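Local coordinates for glutamine amido transferase (Methylobacillus flagellatus, PDB 3M3P), which is a member of the class-one glutamine amidotransferase family, built as an alpha/beta protein around a mixed sheet, at residues A[208-211]-A[212-215]. Residues are numbered along the deposited sequence; the frame is centred on the assembly and turned at random.
Sequences VQSA and VEIL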
loop_
_atom_site.group_PDB
_atom_site.type_symbol
_atom_site.label_atom_id
_atom_site.label_comp_id
_atom_site.label_asym_id
_atom_site.label_seq_id
_atom_site.Cartn_x
_atom_site.Cartn_y
_atom_site.Cartn_z
ATOM N N VAL A 208 -1.084 -17.945 8.611
ATOM C CA VAL A 208 -0.179 -17.236 9.518
ATOM C C VAL A 208 1.060 -18.088 9.627
ATOM O O VAL A 208 0.997 -19.239 10.092
ATOM C CB VAL A 208 -0.800 -16.943 10.907
ATOM C CG1 VAL A 208 0.249 -16.444 11.940
ATOM C CG2 VAL A 208 -1.979 -15.906 10.733
ATOM N N GLN A 209 2.163 -17.588 9.124
ATOM C CA GLN A 209 3.428 -18.287 9.027
ATOM C C GLN A 209 4.267 -18.039 10.269
ATOM O O GLN A 209 4.039 -17.096 11.033
ATOM C CB GLN A 209 4.170 -17.858 7.793
ATOM C CG GLN A 209 3.465 -18.302 6.504
ATOM C CD GLN A 209 4.383 -18.079 5.268
ATOM O OE1 GLN A 209 5.064 -17.112 5.131
ATOM N NE2 GLN A 209 4.591 -19.215 4.522
ATOM N N SER A 210 5.240 -18.918 10.475
ATOM C CA SER A 210 6.250 -18.749 11.508
ATOM C C SER A 210 7.354 -17.764 11.083
ATOM O O SER A 210 7.544 -17.508 9.894
ATOM C CB SER A 210 6.870 -20.114 11.793
ATOM O OG SER A 210 7.647 -20.537 10.698
ATOM N N ALA A 211 8.128 -17.296 12.056
ATOM C CA ALA A 211 9.301 -16.497 11.765
ATOM C C ALA A 211 10.246 -17.240 10.830
ATOM O O ALA A 211 10.733 -16.702 9.846
ATOM C CB ALA A 211 10.012 -16.079 13.025
ATOM N N VAL A 212 10.439 -18.519 11.110
ATOM C CA VAL A 212 11.322 -19.317 10.243
ATOM C C VAL A 212 10.838 -19.308 8.789
ATOM O O VAL A 212 11.606 -19.045 7.856
ATOM C CB VAL A 212 11.452 -20.781 10.740
ATOM C CG1 VAL A 212 12.023 -21.737 9.669
ATOM C CG2 VAL A 212 12.301 -20.847 12.018
ATOM N N GLU A 213 9.544 -19.523 8.592
ATOM C CA GLU A 213 8.997 -19.520 7.226
ATOM C C GLU A 213 9.122 -18.154 6.560
ATOM O O GLU A 213 9.402 -18.058 5.360
ATOM C CB GLU A 213 7.544 -19.982 7.255
ATOM C CG GLU A 213 7.401 -21.465 7.542
ATOM C CD GLU A 213 6.007 -21.889 7.939
ATOM O OE1 GLU A 213 5.160 -21.125 8.401
ATOM O OE2 GLU A 213 5.796 -23.158 7.861
ATOM N N ILE A 214 8.899 -17.081 7.332
ATOM C CA ILE A 214 8.936 -15.746 6.778
ATOM C C ILE A 214 10.336 -15.371 6.358
ATOM O O ILE A 214 10.542 -14.663 5.344
ATOM C CB ILE A 214 8.334 -14.747 7.750
ATOM C CG1 ILE A 214 6.819 -14.966 7.805
ATOM C CG2 ILE A 214 8.641 -13.300 7.400
ATOM C CD1 ILE A 214 6.066 -14.235 8.930
ATOM N N LEU A 215 11.326 -15.815 7.123
ATOM C CA LEU A 215 12.725 -15.485 6.846
ATOM C C LEU A 215 13.406 -16.412 5.838
ATOM O O LEU A 215 14.496 -16.109 5.366
ATOM C CB LEU A 215 13.537 -15.454 8.166
ATOM C CG LEU A 215 12.976 -14.433 9.159
ATOM C CD1 LEU A 215 13.728 -14.520 10.504
ATOM C CD2 LEU A 215 13.023 -13.040 8.627
#
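Ser210 and Glu213 hold each other at the start of the short helix 211-215 through two reciprocal bonds between side chain and backbone. Ser210 OG takes the amide hydrogen of Glu213 N at 3.0 Å in a nearly straight bond. With chi1 at 70°, OG sits between the residue's own N and carbonyl carbon, which lets it reach Glu213 N. Glu213 returns the bond: its chain, extended beyond CG, runs back past the serine hydroxyl, CG lying 3.3 Å from OG, and brings OE1 to 3.0 Å from Ser210 N. This second N-H points almost directly at its acceptor (167°) but meets OE1 on the anti side, well out of the carboxylate plane. The same oxygen also rests 3.5 Å from Gln209 CB. The Gln209 side chain passes obliquely over that of Glu213, its amide plane tilted 34° from the carboxylate; Gln209 OE1 accepts from the backbone N of Trp113, which ties the residue before the cap to strand 113-118. Ile214 lays CG1 3.4 Å from Ser210 O, and its buried side chain continues onto Val184 and Cys188 of helix 181-190. Behind the cap the backbone settles into helical bonding, Ile214 N to Ser210 O and Leu215 N to Ala211 O, both 2.9 Å. The amides of Glu213, Ile214 and Leu215 and the N-H of Ser210 thus all find acceptors within the helix start. With Ser210 as N-cap and Glu213 three residues on, the arrangement is a classic capping box, here opening a surface helix of an amidotransferase-family protein.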